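Local atomic coordinates of catechol 2,3-dioxygenase (Rhodococcus sp., PDB entry 2WL9), a protein that probably cleaves catechol-type rings beside their two hydroxyls with molecular oxygen at an iron centre, a ring-opening step in aromatic hydrocarbon breakdown. Residues G26-Q31 against G224-L229; V73-L78 against T116-G121; I87-A92 against G104-H109. One frame throughout, in Å; residues are numbered along the deposited sequence.

Contact 1. Residues G26-Q31 against G224-L229; sequences GIMGMQ and GYAHDL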
ATOM      1  N   GLY C  26      13.168  37.236  -5.677  1.00 20.52           N
ATOM      2  CA  GLY C  26      12.417  37.586  -6.878  1.00 20.20           C
ATOM      3  C   GLY C  26      12.492  36.577  -8.005  1.00 19.96           C
ATOM      4  O   GLY C  26      11.540  36.416  -8.775  1.00 19.80           O
ATOM      5  N   ILE C  27      13.619  35.887  -8.111  1.00 19.38           N
ATOM      6  CA  ILE C  27      13.765  34.844  -9.121  1.00 19.28           C
ATOM      7  C   ILE C  27      13.656  33.458  -8.509  1.00 19.00           C
ATOM      8  O   ILE C  27      12.853  32.645  -8.966  1.00 19.36           O
ATOM      9  CB  ILE C  27      15.085  34.976  -9.904  1.00 19.27           C
ATOM     10  CG1 ILE C  27      15.142  36.341 -10.599  1.00 19.93           C
ATOM     11  CG2 ILE C  27      15.233  33.819 -10.917  1.00 19.16           C
ATOM     12  CD1 ILE C  27      16.468  36.655 -11.244  1.00 21.76           C
ATOM     13  N   MET C  28      14.461  33.195  -7.481  1.00 18.76           N
ATOM     14  CA  MET C  28      14.597  31.838  -6.947  1.00 18.58           C
ATOM     15  C   MET C  28      13.434  31.402  -6.057  1.00 18.17           C
ATOM     16  O   MET C  28      13.125  30.214  -5.983  1.00 18.21           O
ATOM     17  CB  MET C  28      15.955  31.641  -6.247  1.00 18.53           C
ATOM     18  CG  MET C  28      17.181  31.815  -7.172  1.00 18.92           C
ATOM     19  SD  MET C  28      17.100  30.851  -8.703  1.00 20.44           S
ATOM     20  CE  MET C  28      18.444  31.572  -9.645  1.00 20.88           C
ATOM     21  N   GLY C  29      12.780  32.352  -5.401  1.00 18.20           N
ATOM     22  CA  GLY C  29      11.584  32.034  -4.607  1.00 18.12           C
ATOM     23  C   GLY C  29      11.846  31.938  -3.115  1.00 18.07           C
ATOM     24  O   GLY C  29      10.946  31.613  -2.334  1.00 18.43           O
ATOM     25  N   MET C  30      13.078  32.221  -2.710  1.00 17.78           N
ATOM     26  CA  MET C  30      13.411  32.259  -1.283  1.00 17.54           C
ATOM     27  C   MET C  30      12.668  33.391  -0.589  1.00 17.54           C
ATOM     28  O   MET C  30      12.184  34.312  -1.238  1.00 17.75           O
ATOM     29  CB  MET C  30      14.916  32.409  -1.082  1.00 17.49           C
ATOM     30  CG  MET C  30      15.678  31.227  -1.622  1.00 17.47           C
ATOM     31  SD  MET C  30      17.407  31.209  -1.176  1.00 18.51           S
ATOM     32  CE  MET C  30      17.859  29.664  -1.956  1.00 17.32           C
ATOM     33  N   GLN C  31      12.561  33.299   0.728  1.00 17.45           N
ATOM     34  CA  GLN C  31      11.899  34.328   1.512  1.00 17.54           C
ATOM     35  C   GLN C  31      12.936  35.211   2.182  1.00 17.76           C
ATOM     36  O   GLN C  31      13.822  34.715   2.874  1.00 17.70           O
ATOM     37  CB  GLN C  31      10.989  33.705   2.572  1.00 17.24           C
ATOM     38  CG  GLN C  31      10.181  34.736   3.353  1.00 17.01           C
ATOM     39  CD  GLN C  31       9.253  34.115   4.371  1.00 18.21           C
ATOM     40  OE1 GLN C  31       9.224  32.897   4.543  1.00 18.82           O
ATOM     41  NE2 GLN C  31       8.491  34.954   5.060  1.00 17.53           N
ATOM     42  N   GLY C 224      11.344  25.624 -14.212  1.00 22.05           N
ATOM     43  CA  GLY C 224      10.989  26.273 -15.472  1.00 22.93           C
ATOM     44  C   GLY C 224      10.748  27.763 -15.301  1.00 23.35           C
ATOM     45  O   GLY C 224      11.206  28.566 -16.109  1.00 23.22           O
ATOM     46  N   TYR C 225      10.030  28.114 -14.237  1.00 23.90           N
ATOM     47  CA  TYR C 225       9.765  29.501 -13.863  1.00 24.39           C
ATOM     48  C   TYR C 225      11.066  30.272 -13.607  1.00 24.43           C
ATOM     49  O   TYR C 225      11.264  31.357 -14.159  1.00 24.44           O
ATOM     50  CB  TYR C 225       8.864  29.520 -12.625  1.00 24.65           C
ATOM     51  CG  TYR C 225       8.302  30.863 -12.213  1.00 25.70           C
ATOM     52  CD1 TYR C 225       6.938  31.131 -12.343  1.00 27.40           C
ATOM     53  CD2 TYR C 225       9.112  31.844 -11.642  1.00 26.83           C
ATOM     54  CE1 TYR C 225       6.402  32.345 -11.949  1.00 27.57           C
ATOM     55  CE2 TYR C 225       8.580  33.072 -11.242  1.00 26.67           C
ATOM     56  CZ  TYR C 225       7.227  33.313 -11.405  1.00 27.18           C
ATOM     57  OH  TYR C 225       6.685  34.516 -11.020  1.00 27.21           O
ATOM     58  N   ALA C 226      11.941  29.706 -12.774  1.00 24.47           N
ATOM     59  CA  ALA C 226      13.240  30.317 -12.466  1.00 24.57           C
ATOM     60  C   ALA C 226      14.138  30.420 -13.701  1.00 24.89           C
ATOM     61  O   ALA C 226      14.783  31.452 -13.917  1.00 25.02           O
ATOM     62  CB  ALA C 226      13.945  29.556 -11.346  1.00 24.16           C
ATOM     63  N   HIS C 227      14.160  29.364 -14.515  1.00 25.19           N
ATOM     64  CA  HIS C 227      14.948  29.353 -15.757  1.00 25.64           C
ATOM     65  C   HIS C 227      14.480  30.428 -16.737  1.00 26.38           C
ATOM     66  O   HIS C 227      15.303  31.103 -17.362  1.00 26.61           O
ATOM     67  CB  HIS C 227      14.909  27.969 -16.422  1.00 25.50           C
ATOM     68  CG  HIS C 227      15.661  27.889 -17.719  1.00 24.86           C
ATOM     69  ND1 HIS C 227      15.031  27.753 -18.937  1.00 24.60           N
ATOM     70  CD2 HIS C 227      16.989  27.916 -17.986  1.00 24.63           C
ATOM     71  CE1 HIS C 227      15.936  27.697 -19.898  1.00 24.67           C
ATOM     72  NE2 HIS C 227      17.133  27.790 -19.348  1.00 23.39           N
ATOM     73  N   ASP C 228      13.162  30.587 -16.864  1.00 26.93           N
ATOM     74  CA  ASP C 228      12.597  31.590 -17.761  1.00 27.70           C
ATOM     75  C   ASP C 228      12.959  33.006 -17.322  1.00 27.85           C
ATOM     76  O   ASP C 228      13.240  33.867 -18.160  1.00 27.92           O
ATOM     77  CB  ASP C 228      11.076  31.441 -17.880  1.00 27.96           C
ATOM     78  CG  ASP C 228      10.662  30.426 -18.944  1.00 28.72           C
ATOM     79  OD1 ASP C 228      11.543  29.810 -19.589  1.00 30.14           O
ATOM     80  OD2 ASP C 228       9.443  30.250 -19.136  1.00 29.21           O
ATOM     81  N   LEU C 229      12.947  33.227 -16.009  1.00 27.81           N
ATOM     82  CA  LEU C 229      13.314  34.510 -15.421  1.00 28.01           C
ATOM     83  C   LEU C 229      14.787  34.861 -15.605  1.00 27.93           C
ATOM     84  O   LEU C 229      15.104  35.982 -16.006  1.00 28.37           O
ATOM     85  CB  LEU C 229      12.926  34.568 -13.935  1.00 28.01           C
ATOM     86  CG  LEU C 229      11.703  35.419 -13.579  1.00 29.01           C
ATOM     87  CD1 LEU C 229      11.316  35.243 -12.117  1.00 28.24           C
ATOM     88  CD2 LEU C 229      11.948  36.895 -13.893  1.00 29.46           C
TER
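I27 is the knob of this contact: its CG2 methyl enters the shallow groove that A226 and L229, one helical turn apart, form on helix 220-232. CG2 of I27 lies 3.8 Å from the carbonyl O of A226 and 3.9 Å from CB of L229. With CG1 beside the backbone N (chi1 -59°), CG2 is left anti to it and turned to the helix; the side chain also packs on Q233 and I235. L229 answers with a bump of its own, since its CD1 reaches over the loop backbone, 3.5 Å from O of G26 and 3.9 Å from CA of I27. The I27 and L229 side chains pass each other at a slant. CB of A226 points at the loop and lies 4.0 Å from the carbonyl O of I27, where the CA atoms of I27 and A226 are 5.7 Å apart. M28 starts out away from the helix but bends back, bringing SD to 4.3 Å from CB of A226. Between the two segments the fit is thus one of van der Waals contact without hydrogen bonds, while neighbouring R134 NE and Y217 OH supply the polar ties, to the loop carbonyls of I27 and M28.

Contact 2. Residues V73-L78 against T116-G121; sequences VELDEL and TEIFYG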
ATOM      1  N   VAL C  73      24.673  15.966  22.740  1.00 20.50           N
ATOM      2  CA  VAL C  73      25.502  14.779  22.997  1.00 21.44           C
ATOM      3  C   VAL C  73      26.338  14.453  21.762  1.00 21.14           C
ATOM      4  O   VAL C  73      27.543  14.205  21.866  1.00 21.34           O
ATOM      5  CB  VAL C  73      24.666  13.533  23.410  1.00 21.41           C
ATOM      6  CG1 VAL C  73      25.581  12.348  23.722  1.00 22.40           C
ATOM      7  CG2 VAL C  73      23.787  13.851  24.619  1.00 22.70           C
ATOM      8  N   GLU C  74      25.685  14.461  20.602  1.00 20.88           N
ATOM      9  CA  GLU C  74      26.347  14.278  19.306  1.00 20.97           C
ATOM     10  C   GLU C  74      27.403  15.357  19.030  1.00 20.79           C
ATOM     11  O   GLU C  74      28.472  15.061  18.478  1.00 20.51           O
ATOM     12  CB  GLU C  74      25.321  14.247  18.165  1.00 20.63           C
ATOM     13  CG  GLU C  74      24.370  13.045  18.169  1.00 21.48           C
ATOM     14  CD  GLU C  74      23.194  13.200  19.130  1.00 22.30           C
ATOM     15  OE1 GLU C  74      23.072  14.256  19.793  1.00 23.73           O
ATOM     16  OE2 GLU C  74      22.377  12.256  19.219  1.00 22.78           O
ATOM     17  N   LEU C  75      27.152  16.589  19.408  1.00 20.37           N
ATOM     18  CA  LEU C  75      28.130  17.642  19.235  1.00 20.49           C
ATOM     19  C   LEU C  75      29.365  17.400  20.081  1.00 21.17           C
ATOM     20  O   LEU C  75      30.470  17.555  19.663  1.00 20.76           O
ATOM     21  CB  LEU C  75      27.528  19.016  19.498  1.00 20.22           C
ATOM     22  CG  LEU C  75      28.404  20.253  19.248  1.00 19.49           C
ATOM     23  CD1 LEU C  75      28.901  20.399  17.886  1.00 17.77           C
ATOM     24  CD2 LEU C  75      27.856  21.455  19.772  1.00 20.45           C
ATOM     25  N   ASP C  76      29.089  16.980  21.284  1.00 21.92           N
ATOM     26  CA  ASP C  76      30.122  16.687  22.233  1.00 23.55           C
ATOM     27  C   ASP C  76      31.031  15.567  21.733  1.00 23.54           C
ATOM     28  O   ASP C  76      32.214  15.670  21.796  1.00 23.66           O
ATOM     29  CB  ASP C  76      29.510  16.296  23.560  1.00 24.15           C
ATOM     30  CG  ASP C  76      29.551  17.396  24.555  1.00 24.24           C
ATOM     31  OD1 ASP C  76      29.055  18.453  24.286  1.00 24.10           O
ATOM     32  OD2 ASP C  76      30.110  17.213  25.606  1.00 24.47           O
ATOM     33  N   GLU C  77      30.440  14.537  21.182  1.00 23.62           N
ATOM     34  CA  GLU C  77      31.194  13.456  20.629  1.00 23.98           C
ATOM     35  C   GLU C  77      32.057  13.886  19.429  1.00 23.75           C
ATOM     36  O   GLU C  77      33.190  13.571  19.335  1.00 23.58           O
ATOM     37  CB  GLU C  77      30.264  12.317  20.283  1.00 24.10           C
ATOM     38  CG  GLU C  77      29.581  11.695  21.477  1.00 26.54           C
ATOM     39  CD  GLU C  77      28.587  10.606  21.153  1.00 29.68           C
ATOM     40  OE1 GLU C  77      27.690  10.815  20.374  1.00 30.44           O
ATOM     41  OE2 GLU C  77      28.690   9.543  21.728  1.00 31.07           O
ATOM     42  N   LEU C  78      31.487  14.651  18.549  1.00 23.46           N
ATOM     43  CA  LEU C  78      32.223  15.181  17.398  1.00 23.67           C
ATOM     44  C   LEU C  78      33.410  16.044  17.809  1.00 23.78           C
ATOM     45  O   LEU C  78      34.511  15.911  17.254  1.00 23.58           O
ATOM     46  CB  LEU C  78      31.299  15.979  16.474  1.00 23.28           C
ATOM     47  CG  LEU C  78      30.756  15.252  15.245  1.00 24.58           C
ATOM     48  CD1 LEU C  78      30.021  16.221  14.347  1.00 23.60           C
ATOM     49  CD2 LEU C  78      31.885  14.575  14.463  1.00 25.40           C
ATOM     50  N   THR C 116      34.295  26.537   9.043  1.00 17.10           N
ATOM     51  CA  THR C 116      33.384  25.415   9.152  1.00 16.77           C
ATOM     52  C   THR C 116      32.748  25.418  10.533  1.00 16.64           C
ATOM     53  O   THR C 116      33.444  25.533  11.534  1.00 16.68           O
ATOM     54  CB  THR C 116      34.150  24.107   8.908  1.00 16.74           C
ATOM     55  OG1 THR C 116      34.710  24.138   7.591  1.00 17.34           O
ATOM     56  CG2 THR C 116      33.237  22.887   9.053  1.00 16.90           C
ATOM     57  N   GLU C 117      31.425  25.288  10.584  1.00 16.71           N
ATOM     58  CA  GLU C 117      30.715  25.276  11.867  1.00 16.52           C
ATOM     59  C   GLU C 117      29.900  24.004  12.034  1.00 16.23           C
ATOM     60  O   GLU C 117      29.361  23.478  11.060  1.00 16.16           O
ATOM     61  CB  GLU C 117      29.823  26.508  12.008  1.00 16.89           C
ATOM     62  CG  GLU C 117      30.525  27.808  11.609  1.00 17.22           C
ATOM     63  CD  GLU C 117      29.783  29.062  12.048  1.00 18.86           C
ATOM     64  OE1 GLU C 117      28.560  28.994  12.277  1.00 18.96           O
ATOM     65  OE2 GLU C 117      30.437  30.124  12.165  1.00 19.26           O
ATOM     66  N   ILE C 118      29.846  23.495  13.262  1.00 16.01           N
ATOM     67  CA  ILE C 118      29.024  22.322  13.580  1.00 15.65           C
ATOM     68  C   ILE C 118      28.068  22.666  14.730  1.00 15.75           C
ATOM     69  O   ILE C 118      28.489  23.127  15.794  1.00 15.98           O
ATOM     70  CB  ILE C 118      29.870  21.067  13.892  1.00 15.85           C
ATOM     71  CG1 ILE C 118      30.928  20.836  12.801  1.00 15.27           C
ATOM     72  CG2 ILE C 118      28.969  19.836  13.978  1.00 14.66           C
ATOM     73  CD1 ILE C 118      32.181  20.167  13.303  1.00 16.74           C
ATOM     74  N   PHE C 119      26.778  22.438  14.500  1.00 15.32           N
ATOM     75  CA  PHE C 119      25.747  22.968  15.379  1.00 15.11           C
ATOM     76  C   PHE C 119      24.583  22.006  15.545  1.00 14.75           C
ATOM     77  O   PHE C 119      24.409  21.082  14.739  1.00 14.89           O
ATOM     78  CB  PHE C 119      25.210  24.280  14.790  1.00 15.54           C
ATOM     79  CG  PHE C 119      24.270  24.084  13.623  1.00 14.85           C
ATOM     80  CD1 PHE C 119      22.892  24.053  13.819  1.00 15.46           C
ATOM     81  CD2 PHE C 119      24.766  23.932  12.333  1.00 15.48           C
ATOM     82  CE1 PHE C 119      22.013  23.884  12.737  1.00 16.76           C
ATOM     83  CE2 PHE C 119      23.901  23.754  11.240  1.00 15.07           C
ATOM     84  CZ  PHE C 119      22.517  23.736  11.444  1.00 15.68           C
ATOM     85  N   TYR C 120      23.774  22.254  16.570  1.00 14.62           N
ATOM     86  CA  TYR C 120      22.483  21.575  16.757  1.00 14.89           C
ATOM     87  C   TYR C 120      21.416  22.593  17.168  1.00 15.13           C
ATOM     88  O   TYR C 120      21.737  23.676  17.662  1.00 15.07           O
ATOM     89  CB  TYR C 120      22.581  20.464  17.827  1.00 14.89           C
ATOM     90  CG  TYR C 120      22.675  20.982  19.252  1.00 15.26           C
ATOM     91  CD1 TYR C 120      21.521  21.217  20.010  1.00 15.42           C
ATOM     92  CD2 TYR C 120      23.915  21.257  19.837  1.00 15.13           C
ATOM     93  CE1 TYR C 120      21.600  21.708  21.305  1.00 17.43           C
ATOM     94  CE2 TYR C 120      24.005  21.747  21.134  1.00 17.26           C
ATOM     95  CZ  TYR C 120      22.842  21.974  21.859  1.00 17.29           C
ATOM     96  OH  TYR C 120      22.926  22.456  23.136  1.00 19.19           O
ATOM     97  N   GLY C 121      20.148  22.228  16.979  1.00 15.22           N
ATOM     98  CA  GLY C 121      19.023  23.057  17.413  1.00 15.28           C
ATOM     99  C   GLY C 121      18.814  24.337  16.618  1.00 15.05           C
ATOM    100  O   GLY C 121      18.914  25.440  17.176  1.00 14.80           O
TER
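L75 and F119 mark where helix 73-78 and strand 116-120 come nearest, their CA atoms 7.0 Å apart. The helix lies on the strand almost antiparallel: the axes of the two segments make 155° and approach to 8.6 Å. No hydrogen bond joins them. From the helix L75 and L78, three residues apart, point to the sheet; from the strand the alternate residues I118 and Y120 point back, whereas F119 is directed away, to the other side, where its ring stacks on Y9.

L75 does most of the touching, and its two branches part company. With CG anti to the backbone N (chi1 -175°), CD1 settles over the strand backbone, 3.5 Å from the carbonyl O of I118 and 3.9 Å from its CG2. CD2 of L75 meets the Y120 ring at its edge, in plane, 3.9 Å from the ring's CD2; the two side chains stand nearly perpendicular. CG2 of I118 also receives CD1 of L78 at 3.8 Å, and this one methyl is touched by both leucines, one helical turn apart, from directions roughly at right angles. V106 of the next strand extends the bed under L75, and L167 of helix 157-167 adds to the cover of I118.

Leucines from one face of helix 72-84 are thus seated on the last strand of a βαβββ succession (strand 61-68, the helix, then strands 90-91, 104-109 and 115-120), the arrangement characteristic of the vicinal oxygen chelate (VOC) fold.

Contact 3. Residues I87-A92 against G104-H109; sequences IPFEVA and GLVKLH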
ATOM      1  N   ILE C  87      42.703  18.577  15.932  1.00 25.75           N
ATOM      2  CA  ILE C  87      42.129  19.653  15.128  1.00 25.09           C
ATOM      3  C   ILE C  87      41.629  20.738  16.070  1.00 24.77           C
ATOM      4  O   ILE C  87      40.801  20.465  16.939  1.00 24.80           O
ATOM      5  CB  ILE C  87      40.992  19.161  14.204  1.00 24.55           C
ATOM      6  CG1 ILE C  87      41.545  18.194  13.146  1.00 24.75           C
ATOM      7  CG2 ILE C  87      40.282  20.350  13.527  1.00 24.67           C
ATOM      8  CD1 ILE C  87      40.491  17.359  12.467  1.00 23.04           C
ATOM      9  N   PRO C  88      42.145  21.968  15.910  1.00 24.67           N
ATOM     10  CA  PRO C  88      41.767  23.070  16.787  1.00 24.46           C
ATOM     11  C   PRO C  88      40.331  23.494  16.507  1.00 23.60           C
ATOM     12  O   PRO C  88      39.915  23.533  15.347  1.00 23.36           O
ATOM     13  CB  PRO C  88      42.735  24.191  16.388  1.00 24.91           C
ATOM     14  CG  PRO C  88      43.780  23.550  15.524  1.00 25.12           C
ATOM     15  CD  PRO C  88      43.095  22.401  14.870  1.00 24.79           C
ATOM     16  N   PHE C  89      39.575  23.780  17.562  1.00 23.17           N
ATOM     17  CA  PHE C  89      38.205  24.262  17.406  1.00 22.80           C
ATOM     18  C   PHE C  89      37.805  25.185  18.543  1.00 22.71           C
ATOM     19  O   PHE C  89      38.423  25.185  19.607  1.00 23.04           O
ATOM     20  CB  PHE C  89      37.203  23.103  17.266  1.00 22.51           C
ATOM     21  CG  PHE C  89      37.126  22.206  18.474  1.00 22.27           C
ATOM     22  CD1 PHE C  89      37.919  21.067  18.555  1.00 22.37           C
ATOM     23  CD2 PHE C  89      36.227  22.478  19.508  1.00 21.70           C
ATOM     24  CE1 PHE C  89      37.846  20.223  19.663  1.00 23.27           C
ATOM     25  CE2 PHE C  89      36.145  21.641  20.624  1.00 22.61           C
ATOM     26  CZ  PHE C  89      36.960  20.515  20.706  1.00 23.07           C
ATOM     27  N   GLU C  90      36.751  25.948  18.294  1.00 22.45           N
ATOM     28  CA  GLU C  90      36.212  26.912  19.229  1.00 22.87           C
ATOM     29  C   GLU C  90      34.839  26.437  19.690  1.00 22.42           C
ATOM     30  O   GLU C  90      33.980  26.118  18.866  1.00 22.14           O
ATOM     31  CB  GLU C  90      36.131  28.273  18.525  1.00 22.88           C
ATOM     32  CG  GLU C  90      35.497  29.398  19.314  1.00 24.80           C
ATOM     33  CD  GLU C  90      35.639  30.746  18.619  1.00 25.65           C
ATOM     34  OE1 GLU C  90      36.746  31.078  18.148  1.00 27.60           O
ATOM     35  OE2 GLU C  90      34.645  31.486  18.553  1.00 25.95           O
ATOM     36  N   VAL C  91      34.648  26.351  21.004  1.00 22.17           N
ATOM     37  CA  VAL C  91      33.331  26.044  21.555  1.00 21.77           C
ATOM     38  C   VAL C  91      32.612  27.372  21.751  1.00 21.38           C
ATOM     39  O   VAL C  91      33.017  28.180  22.585  1.00 21.44           O
ATOM     40  CB  VAL C  91      33.403  25.289  22.906  1.00 21.86           C
ATOM     41  CG1 VAL C  91      31.987  25.019  23.458  1.00 23.01           C
ATOM     42  CG2 VAL C  91      34.171  23.996  22.774  1.00 22.54           C
ATOM     43  N   ALA C  92      31.549  27.586  20.981  1.00 20.68           N
ATOM     44  CA  ALA C  92      30.833  28.850  21.001  1.00 20.20           C
ATOM     45  C   ALA C  92      30.061  29.034  22.300  1.00 19.86           C
ATOM     46  O   ALA C  92      29.563  28.069  22.884  1.00 19.60           O
ATOM     47  CB  ALA C  92      29.898  28.949  19.818  1.00 19.86           C
ATOM     48  N   GLY C 104      23.595  25.252  20.109  1.00 17.69           N
ATOM     49  CA  GLY C 104      24.990  24.971  20.431  1.00 17.98           C
ATOM     50  C   GLY C 104      25.805  24.928  19.161  1.00 18.00           C
ATOM     51  O   GLY C 104      25.287  24.587  18.092  1.00 17.50           O
ATOM     52  N   LEU C 105      27.090  25.248  19.284  1.00 18.42           N
ATOM     53  CA  LEU C 105      27.921  25.534  18.136  1.00 18.82           C
ATOM     54  C   LEU C 105      29.405  25.271  18.434  1.00 19.15           C
ATOM     55  O   LEU C 105      29.888  25.468  19.557  1.00 19.07           O
ATOM     56  CB  LEU C 105      27.686  27.005  17.722  1.00 19.77           C
ATOM     57  CG  LEU C 105      28.440  27.747  16.624  1.00 19.71           C
ATOM     58  CD1 LEU C 105      27.985  27.321  15.258  1.00 21.32           C
ATOM     59  CD2 LEU C 105      28.189  29.237  16.797  1.00 22.55           C
ATOM     60  N   VAL C 106      30.101  24.789  17.413  1.00 19.05           N
ATOM     61  CA  VAL C 106      31.540  24.654  17.420  1.00 19.26           C
ATOM     62  C   VAL C 106      32.070  25.308  16.135  1.00 18.91           C
ATOM     63  O   VAL C 106      31.504  25.118  15.056  1.00 19.26           O
ATOM     64  CB  VAL C 106      31.930  23.150  17.586  1.00 19.69           C
ATOM     65  CG1 VAL C 106      32.959  22.695  16.584  1.00 19.36           C
ATOM     66  CG2 VAL C 106      32.359  22.863  19.019  1.00 19.77           C
ATOM     67  N   LYS C 107      33.122  26.113  16.260  1.00 18.96           N
ATOM     68  CA  LYS C 107      33.716  26.781  15.100  1.00 18.67           C
ATOM     69  C   LYS C 107      35.146  26.308  14.848  1.00 18.59           C
ATOM     70  O   LYS C 107      35.954  26.212  15.782  1.00 18.85           O
ATOM     71  CB  LYS C 107      33.698  28.312  15.272  1.00 19.31           C
ATOM     72  CG  LYS C 107      32.312  28.942  15.367  1.00 18.65           C
ATOM     73  CD  LYS C 107      32.406  30.440  15.675  1.00 19.49           C
ATOM     74  CE  LYS C 107      31.070  31.140  15.494  1.00 18.90           C
ATOM     75  NZ  LYS C 107      31.071  32.512  16.070  1.00 20.48           N
ATOM     76  N   LEU C 108      35.448  26.030  13.583  1.00 18.21           N
ATOM     77  CA  LEU C 108      36.785  25.612  13.160  1.00 18.56           C
ATOM     78  C   LEU C 108      37.015  25.934  11.680  1.00 18.57           C
ATOM     79  O   LEU C 108      36.270  26.725  11.086  1.00 17.95           O
ATOM     80  CB  LEU C 108      36.990  24.113  13.448  1.00 18.58           C
ATOM     81  CG  LEU C 108      36.078  23.088  12.763  1.00 18.43           C
ATOM     82  CD1 LEU C 108      36.782  21.734  12.667  1.00 19.70           C
ATOM     83  CD2 LEU C 108      34.712  22.947  13.452  1.00 18.30           C
ATOM     84  N   HIS C 109      38.042  25.329  11.085  1.00 18.86           N
ATOM     85  CA  HIS C 109      38.291  25.461   9.651  1.00 19.03           C
ATOM     86  C   HIS C 109      38.588  24.114   9.018  1.00 18.91           C
ATOM     87  O   HIS C 109      39.220  23.259   9.633  1.00 19.38           O
ATOM     88  CB  HIS C 109      39.458  26.411   9.383  1.00 19.74           C
ATOM     89  CG  HIS C 109      39.172  27.829   9.745  1.00 20.59           C
ATOM     90  ND1 HIS C 109      39.205  28.283  11.045  1.00 21.71           N
ATOM     91  CD2 HIS C 109      38.829  28.892   8.983  1.00 21.89           C
ATOM     92  CE1 HIS C 109      38.902  29.568  11.067  1.00 22.24           C
ATOM     93  NE2 HIS C 109      38.670  29.961   9.828  1.00 22.78           N
TER
HETATM   94  O   HOH W   1      40.414  24.212  12.860  1.00 16.67           O
HETATM   95  O   HOH W   2      27.748  26.421  21.880  1.00 16.82           O
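Residues 87-92 run antiparallel to strand 104-109, with E90 facing K107 as a hydrogen-bonded pair and V91 facing V106 as a non-hydrogen-bonded one. E90 N gives to K107 O at 2.6 Å and K107 N to E90 O at 2.7 Å, both in the carbonyl plane. Farther along, A92 N reaches L105 O at 3.0 Å from above that carbonyl's plane, 41° out of it. Past the ends of the pairing, one water bridges P88 O and H109 N; another accepts from L105 N and lies close to A92 O.

On one face E90, its CG anti to N (chi1 176°) and its chain extended, lies alongside the extended K107. OE2 of E90 is 3.8 Å from CD of K107 and 4.5 Å from its NZ, too far for a salt bridge. CB of A92 is pressed tightly on CD2 of L105, at 3.5 Å. On the face of V91 and V106, the F89 ring brings CD2 to 3.9 Å from CG2 of V106, and I87 CG2 meets L108 CD1 at 3.9 Å.

Strand 90-91 is the outermost of its sheet within this chain. F89 and L108 lean on L82 of helix 72-84, I87 and L108 on F163 of helix 157-167, while K107 touches D96 and R100 of helix 94-100.

How the contacts relate
Contacts 2 and 3 belong to one piece of the fold: their centres lie about 9 Å apart, and strands 115-120 and 104-109 are neighbours in the same sheet, with I118 O and V106 N 2.8 Å apart in a probable hydrogen bond. Contact 2 covers that sheet with helix 72-84 and is buried and apolar; contact 3 extends it to its outer strand, where backbone hydrogen bonds, waters and charged side chains take over and several residues are exposed. Contact 1 stands on the opposite side of the chain's centre, about 33 Å and 35 Å from the others between centres. Also buried and largely apolar, it joins two sequence regions rather than parts of one.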